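NDP-rhamnosyltransferase (Saccharopolyspora spinosa, PDB 3TSA) belongs to the rhamnosyltransferases and has the two-domain GT-B architecture of glycosyltransferases, in which two Rossmann-like domains face each other across a cleft. Local coordinates at residues Val138-Asp146 and Leu177-Ala188; Pro196-Gly204 and Gly297-Leu305. One frame throughout, in Å; residues are numbered along the deposited sequence.

Contact 1. Residues Val138-Asp146 and Leu177-Ala188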
# COMPACT_ATOMS: atom_id res chain seq x y z
N VAL A 138 9.69 21.13 6.11
CA VAL A 138 8.41 20.89 5.50
C VAL A 138 8.64 20.72 4.02
O VAL A 138 9.19 21.62 3.36
CB VAL A 138 7.40 22.01 5.82
CG1 VAL A 138 6.16 21.89 4.95
CG2 VAL A 138 6.96 21.92 7.29
N VAL A 139 8.19 19.59 3.49
CA VAL A 139 8.19 19.40 2.04
C VAL A 139 6.73 19.48 1.66
O VAL A 139 5.89 18.65 2.11
CB VAL A 139 8.76 18.03 1.67
CG1 VAL A 139 8.59 17.77 0.13
CG2 VAL A 139 10.32 17.91 2.00
N LEU A 140 6.38 20.48 0.86
CA LEU A 140 5.00 20.62 0.42
C LEU A 140 4.77 19.65 -0.77
O LEU A 140 5.67 19.40 -1.58
CB LEU A 140 4.66 22.08 -0.04
CG LEU A 140 4.41 23.08 1.09
CD1 LEU A 140 3.72 24.34 0.46
CD2 LEU A 140 3.57 22.47 2.24
N HIS A 141 3.54 19.14 -0.88
CA HIS A 141 3.17 18.26 -2.01
C HIS A 141 1.93 18.75 -2.76
O HIS A 141 0.84 18.80 -2.19
CB HIS A 141 2.91 16.84 -1.46
CG HIS A 141 2.88 15.79 -2.53
ND1 HIS A 141 1.76 15.57 -3.29
CD2 HIS A 141 3.83 14.93 -2.98
CE1 HIS A 141 2.02 14.60 -4.17
NE2 HIS A 141 3.26 14.21 -4.01
N ARG A 142 2.08 19.06 -4.04
CA ARG A 142 0.95 19.39 -4.88
C ARG A 142 0.25 18.12 -5.31
O ARG A 142 0.90 17.11 -5.62
CB ARG A 142 1.44 20.11 -6.14
CG ARG A 142 1.85 21.52 -5.77
CD ARG A 142 2.53 22.23 -6.95
NE ARG A 142 2.69 23.67 -6.54
CZ ARG A 142 3.73 24.41 -6.98
NH1 ARG A 142 4.61 23.90 -7.90
NH2 ARG A 142 3.90 25.66 -6.49
N TRP A 143 -1.08 18.18 -5.35
CA TRP A 143 -1.80 17.03 -5.96
C TRP A 143 -1.90 17.16 -7.48
O TRP A 143 -2.18 16.17 -8.20
CB TRP A 143 -3.18 16.89 -5.30
CG TRP A 143 -4.02 18.08 -5.66
CD1 TRP A 143 -4.76 18.23 -6.79
CD2 TRP A 143 -4.05 19.32 -4.99
NE1 TRP A 143 -5.31 19.48 -6.84
CE2 TRP A 143 -4.90 20.19 -5.74
CE3 TRP A 143 -3.50 19.78 -3.78
CZ2 TRP A 143 -5.18 21.48 -5.36
CZ3 TRP A 143 -3.78 21.09 -3.38
CH2 TRP A 143 -4.62 21.94 -4.19
N GLY A 144 -1.68 18.36 -8.00
CA GLY A 144 -1.82 18.58 -9.44
C GLY A 144 -1.71 20.08 -9.76
O GLY A 144 -0.77 20.72 -9.34
N VAL A 145 -2.67 20.61 -10.52
CA VAL A 145 -2.71 22.06 -10.81
C VAL A 145 -2.92 22.79 -9.47
O VAL A 145 -3.71 22.33 -8.62
CB VAL A 145 -3.83 22.39 -11.81
CG1 VAL A 145 -3.94 23.90 -12.00
CG2 VAL A 145 -3.51 21.73 -13.16
N ASP A 146 -2.12 23.82 -9.25
CA ASP A 146 -2.07 24.48 -7.89
C ASP A 146 -2.48 25.93 -8.12
O ASP A 146 -1.66 26.73 -8.57
CB ASP A 146 -0.62 24.40 -7.35
CG ASP A 146 -0.46 25.10 -5.98
OD1 ASP A 146 -1.45 25.72 -5.47
OD2 ASP A 146 0.62 25.00 -5.40
N LEU A 177 10.84 22.78 0.28
CA LEU A 177 10.80 22.15 -1.04
C LEU A 177 9.29 22.05 -1.36
O LEU A 177 8.48 21.86 -0.45
CB LEU A 177 11.42 20.74 -0.87
CG LEU A 177 11.49 19.85 -2.08
CD1 LEU A 177 12.24 20.61 -3.19
CD2 LEU A 177 12.15 18.49 -1.77
N ILE A 178 8.91 22.19 -2.63
CA ILE A 178 7.51 21.83 -3.07
C ILE A 178 7.67 20.71 -4.06
O ILE A 178 8.53 20.83 -4.98
CB ILE A 178 6.85 23.01 -3.82
CG1 ILE A 178 6.82 24.21 -2.84
CG2 ILE A 178 5.45 22.61 -4.17
CD1 ILE A 178 6.38 25.57 -3.50
N LEU A 179 6.91 19.60 -3.90
CA LEU A 179 7.00 18.55 -4.94
C LEU A 179 5.78 18.71 -5.86
O LEU A 179 4.69 18.97 -5.38
CB LEU A 179 6.96 17.15 -4.34
CG LEU A 179 8.09 16.90 -3.33
CD1 LEU A 179 7.89 15.46 -2.87
CD2 LEU A 179 9.42 17.00 -3.98
N ASP A 180 5.98 18.54 -7.17
CA ASP A 180 4.92 18.85 -8.14
C ASP A 180 4.82 17.74 -9.19
O ASP A 180 5.73 17.62 -10.06
CB ASP A 180 5.31 20.24 -8.81
CG ASP A 180 4.21 20.77 -9.63
OD1 ASP A 180 3.20 20.05 -9.84
OD2 ASP A 180 4.34 21.97 -10.08
N PRO A 181 3.69 16.97 -9.21
CA PRO A 181 3.50 15.96 -10.22
C PRO A 181 2.74 16.49 -11.48
O PRO A 181 2.52 15.76 -12.44
CB PRO A 181 2.62 14.94 -9.49
CG PRO A 181 1.62 15.83 -8.64
CD PRO A 181 2.61 17.00 -8.18
N CYS A 182 2.33 17.77 -11.45
CA CYS A 182 1.67 18.29 -12.64
C CYS A 182 2.58 18.45 -13.88
O CYS A 182 3.69 18.95 -13.77
CB CYS A 182 1.09 19.69 -12.25
SG CYS A 182 0.01 20.40 -13.54
N PRO A 183 2.13 17.98 -15.05
CA PRO A 183 2.87 18.25 -16.28
C PRO A 183 3.21 19.76 -16.31
O PRO A 183 2.33 20.58 -16.14
CB PRO A 183 1.86 17.81 -17.36
CG PRO A 183 1.03 16.73 -16.68
CD PRO A 183 0.86 17.24 -15.29
N PRO A 184 4.51 20.18 -16.44
CA PRO A 184 4.80 21.62 -16.31
C PRO A 184 4.04 22.50 -17.28
O PRO A 184 3.72 23.64 -16.92
CB PRO A 184 6.30 21.71 -16.61
CG PRO A 184 6.81 20.37 -15.93
CD PRO A 184 5.72 19.32 -16.34
N SER A 185 3.73 22.00 -18.49
CA SER A 185 3.04 22.86 -19.49
C SER A 185 1.63 23.16 -18.99
O SER A 185 1.03 24.12 -19.47
CB SER A 185 2.94 22.21 -20.89
OG SER A 185 2.12 21.04 -20.81
N LEU A 186 1.09 22.35 -18.06
CA LEU A 186 -0.31 22.60 -17.57
C LEU A 186 -0.37 23.31 -16.24
O LEU A 186 -1.47 23.64 -15.77
CB LEU A 186 -1.06 21.26 -17.36
CG LEU A 186 -1.08 20.38 -18.63
CD1 LEU A 186 -1.69 19.06 -18.24
CD2 LEU A 186 -1.90 21.05 -19.78
N GLN A 187 0.76 23.60 -15.58
CA GLN A 187 0.66 24.13 -14.23
C GLN A 187 0.28 25.60 -14.28
O GLN A 187 0.63 26.30 -15.24
CB GLN A 187 2.03 23.87 -13.53
CG GLN A 187 2.11 24.33 -12.00
CD GLN A 187 1.03 23.65 -11.21
OE1 GLN A 187 -0.08 24.16 -11.16
NE2 GLN A 187 1.34 22.55 -10.57
N ALA A 188 -0.50 26.10 -13.29
CA ALA A 188 -0.88 27.49 -13.21
C ALA A 188 0.37 28.38 -13.27
O ALA A 188 1.41 28.11 -12.60
CB ALA A 188 -1.66 27.73 -11.88
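The beta-alpha-beta unit of strand 138-141, helix 151-166 and strand 177-180 brings Leu140 and Ile178 side by side in the parallel sheet of the N-terminal domain. Leu140 N donates to Leu177 O and Leu140 O accepts from Leu179 N, after which Arg142 N closes the pairing on Leu179 O with a nearly straight bond (2.9 Å, 173°). On one side of the sheet Val139 CG1 packs against Leu179 CG at 3.6 Å, while Leu140 CB and Ile178 CG1 meet on the other.

From the C-terminal ends of the strands onward the contact turns polar. The Arg142 side chain, extended from CG to NE, lays one guanidinium face on Ile178 CG2. Its NH1 forms a salt bridge with Asp180 OD2 (2.9 Å), coming from above the carboxylate plane, and its NE reaches the anti lone pair of Asp146 OD2 at 2.7 Å. Gln187, bent at chi2 (57°), brings its amide into this network: NE2 gives hydrogen bonds to Gly144 O (3.1 Å) and to Asp180 OD2, and OE1 accepts from Asp146 N (2.8 Å) and Ala188 N. Asp180 OD1 receives Cys182 N in an Asx turn.

Strand 117-121 flanks strand 138-141, Ala195 pairs with Ile178 on the far edge, and helices 318-327 and 358-371 pack against Leu186.

Contact 2. Residues Pro196-Gly204 and Gly297-Leu305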
# COMPACT_ATOMS: atom_id res chain seq x y z
N PRO A 196 10.09 18.31 -9.77
CA PRO A 196 9.24 17.31 -10.44
C PRO A 196 9.19 16.02 -9.69
O PRO A 196 10.24 15.57 -9.24
CB PRO A 196 9.85 17.12 -11.85
CG PRO A 196 11.38 17.63 -11.66
CD PRO A 196 11.34 18.62 -10.51
N VAL A 197 7.99 15.42 -9.60
CA VAL A 197 7.90 14.01 -9.19
C VAL A 197 6.93 13.34 -10.14
O VAL A 197 5.80 13.83 -10.29
CB VAL A 197 7.54 13.82 -7.67
CG1 VAL A 197 6.15 14.46 -7.25
CG2 VAL A 197 7.53 12.35 -7.31
N GLN A 198 7.31 12.21 -10.75
CA GLN A 198 6.45 11.55 -11.76
C GLN A 198 5.15 10.99 -11.12
O GLN A 198 5.18 10.27 -10.09
CB GLN A 198 7.24 10.36 -12.41
CG GLN A 198 6.52 9.84 -13.58
CD GLN A 198 7.28 8.83 -14.36
OE1 GLN A 198 8.52 8.92 -14.55
NE2 GLN A 198 6.54 7.92 -14.92
N TYR A 199 4.02 11.32 -11.75
CA TYR A 199 2.70 10.81 -11.32
C TYR A 199 2.73 9.29 -11.55
O TYR A 199 3.02 8.86 -12.67
CB TYR A 199 1.58 11.50 -12.15
CG TYR A 199 0.24 10.92 -11.72
CD1 TYR A 199 -0.29 11.22 -10.43
CD2 TYR A 199 -0.40 10.01 -12.51
CE1 TYR A 199 -1.46 10.61 -9.97
CE2 TYR A 199 -1.61 9.44 -12.08
CZ TYR A 199 -2.11 9.72 -10.82
OH TYR A 199 -3.30 9.05 -10.42
N VAL A 200 2.35 8.52 -10.52
CA VAL A 200 2.17 7.06 -10.67
C VAL A 200 0.71 6.85 -10.42
O VAL A 200 0.20 7.22 -9.38
CB VAL A 200 2.95 6.33 -9.59
CG1 VAL A 200 2.60 4.82 -9.64
CG2 VAL A 200 4.42 6.49 -9.89
N PRO A 201 0.02 6.23 -11.38
CA PRO A 201 -1.41 6.11 -11.15
C PRO A 201 -1.64 5.25 -9.91
O PRO A 201 -1.05 4.17 -9.73
CB PRO A 201 -1.93 5.45 -12.45
CG PRO A 201 -0.99 5.97 -13.49
CD PRO A 201 0.40 5.91 -12.77
N TYR A 202 -2.39 5.79 -8.98
CA TYR A 202 -2.91 5.03 -7.87
C TYR A 202 -4.30 5.45 -7.77
O TYR A 202 -4.59 6.60 -7.44
CB TYR A 202 -2.22 5.35 -6.53
CG TYR A 202 -2.88 4.62 -5.40
CD1 TYR A 202 -2.87 3.20 -5.35
CD2 TYR A 202 -3.60 5.32 -4.42
CE1 TYR A 202 -3.54 2.53 -4.30
CE2 TYR A 202 -4.31 4.66 -3.34
CZ TYR A 202 -4.22 3.22 -3.31
OH TYR A 202 -4.92 2.51 -2.32
N ASN A 203 -5.18 4.48 -8.04
CA ASN A 203 -6.61 4.72 -7.99
C ASN A 203 -7.31 3.75 -7.03
O ASN A 203 -8.47 3.35 -7.28
CB ASN A 203 -7.21 4.52 -9.38
CG ASN A 203 -6.30 4.98 -10.51
OD1 ASN A 203 -5.91 4.16 -11.37
ND2 ASN A 203 -6.03 6.27 -10.57
N GLY A 204 -6.61 3.30 -5.98
CA GLY A 204 -7.22 2.43 -4.98
C GLY A 204 -6.90 0.98 -5.35
O GLY A 204 -6.26 0.70 -6.37
N GLY A 297 -6.52 12.67 -9.93
CA GLY A 297 -6.18 11.22 -10.04
C GLY A 297 -6.72 10.59 -11.35
O GLY A 297 -5.96 9.95 -12.13
N THR A 298 -7.99 10.86 -11.64
CA THR A 298 -8.63 10.39 -12.90
C THR A 298 -7.89 11.02 -14.07
O THR A 298 -7.47 10.31 -15.02
CB THR A 298 -10.09 10.69 -12.89
OG1 THR A 298 -10.73 9.87 -11.86
CG2 THR A 298 -10.70 10.43 -14.32
N ALA A 299 -7.71 12.34 -13.99
CA ALA A 299 -7.15 13.07 -15.18
C ALA A 299 -5.67 12.76 -15.41
O ALA A 299 -5.25 12.60 -16.56
CB ALA A 299 -7.37 14.58 -15.01
N PHE A 300 -4.88 12.70 -14.34
CA PHE A 300 -3.47 12.42 -14.52
C PHE A 300 -3.27 10.96 -14.93
O PHE A 300 -2.32 10.65 -15.65
CB PHE A 300 -2.67 12.77 -13.24
CG PHE A 300 -2.43 14.23 -13.04
CD1 PHE A 300 -3.06 15.24 -13.80
CD2 PHE A 300 -1.58 14.61 -12.04
CE1 PHE A 300 -2.77 16.65 -13.53
CE2 PHE A 300 -1.26 15.95 -11.83
CZ PHE A 300 -1.90 16.97 -12.55
N THR A 301 -4.17 10.05 -14.51
CA THR A 301 -4.04 8.66 -14.94
C THR A 301 -4.32 8.62 -16.43
O THR A 301 -3.58 7.97 -17.18
CB THR A 301 -5.00 7.74 -14.19
OG1 THR A 301 -4.60 7.68 -12.82
CG2 THR A 301 -5.04 6.35 -14.76
N ALA A 302 -5.42 9.29 -16.87
CA ALA A 302 -5.71 9.37 -18.28
C ALA A 302 -4.50 9.98 -19.04
O ALA A 302 -4.06 9.41 -20.06
CB ALA A 302 -7.01 10.14 -18.56
N THR A 303 -3.97 11.09 -18.53
CA THR A 303 -2.93 11.87 -19.27
C THR A 303 -1.66 10.99 -19.35
O THR A 303 -1.08 10.82 -20.45
CB THR A 303 -2.68 13.18 -18.56
OG1 THR A 303 -3.86 13.93 -18.73
CG2 THR A 303 -1.55 13.96 -19.26
N ARG A 304 -1.32 10.35 -18.24
CA ARG A 304 -0.17 9.39 -18.20
C ARG A 304 -0.24 8.31 -19.28
O ARG A 304 0.78 7.93 -19.91
CB ARG A 304 -0.01 8.80 -16.76
CG ARG A 304 1.05 7.73 -16.66
CD ARG A 304 2.48 8.18 -17.04
NE ARG A 304 3.39 7.02 -16.98
CZ ARG A 304 3.60 6.17 -17.98
NH1 ARG A 304 2.99 6.34 -19.17
NH2 ARG A 304 4.44 5.15 -17.79
N LEU A 305 -1.45 7.82 -19.57
CA LEU A 305 -1.68 6.75 -20.47
C LEU A 305 -1.97 7.24 -21.93
O LEU A 305 -2.30 6.45 -22.82
CB LEU A 305 -2.81 5.86 -19.89
CG LEU A 305 -2.56 5.05 -18.62
CD1 LEU A 305 -3.85 4.27 -18.26
CD2 LEU A 305 -1.37 4.14 -18.94
O HOH W 1 4.16 6.91 -14.01
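The Tyr199 ring lies with one face on Phe300 of helix 296-304: CB of Phe300 sits over the ring centre, 3.6 Å from the centroid, in a CH-pi contact. The Phe300 ring then turns an edge toward that face, an edge-to-face pair with centroids 5.7 Å apart and planes at 81°, its CD2 lying 4.0 Å from Tyr199 CD1. At the rim of the tyrosine ring, near its plane, stand Thr301 OG1 and Arg304 CB. With CG anti to the backbone N (chi1 178°), Tyr199 spans from the loop to the helix, and its OH comes within 3.1 Å of Thr301 OG1.

That threonine hydroxyl is the polar centre of the contact. It donates to Gly297 O one turn back (2.7 Å), on the opposite face of the carbonyl from Thr301 N, and accepts a nearly straight bond, 169°, from Asn203 ND2 at 3.0 Å, with the hydroxyl oxygen in the plane of the amide. The Asn203 amide is held at its other end, where OD1 accepts from Asn281 N. Pro201 CB packs against Thr301 OG1 at 3.5 Å. Further along the helix, a water at the edge of the Arg304 guanidinium accepts from NE and donates to Tyr199 O (2.6 Å), so a solvent molecule joins the arginine to the loop backbone.

Helix 358-371 touches Gln198 and Arg304, through Ile370 and, for the arginine, also Thr371; Thr298 and Ala302, whose side chains point away from the loop, touch strand 289-292, and helix 19-27 packs on Val200 and Tyr202.

Contacts 1 and 2 follow one another along the chain, the first closing before the second opens, and their centres lie about 13 Å apart. Contact 1 joins two neighbouring strands of the N-terminal parallel sheet and the loops that follow them, whereas contact 2 brings the loop after edge strand 195-196 onto helix 296-304, in the range of the C-terminal family. The two meet directly: Asp180 O and Val197 N, 3.2 Å apart, probably form a hydrogen bond, and Gly144 CA lies 3.5 Å from Phe300 CZ. The loop after strand 138-141 therefore packs against the helix that receives the 196-204 loop; contact 2 joins the two halves of the GT-B fold, and contact 1 probably adds to that junction through Gly144.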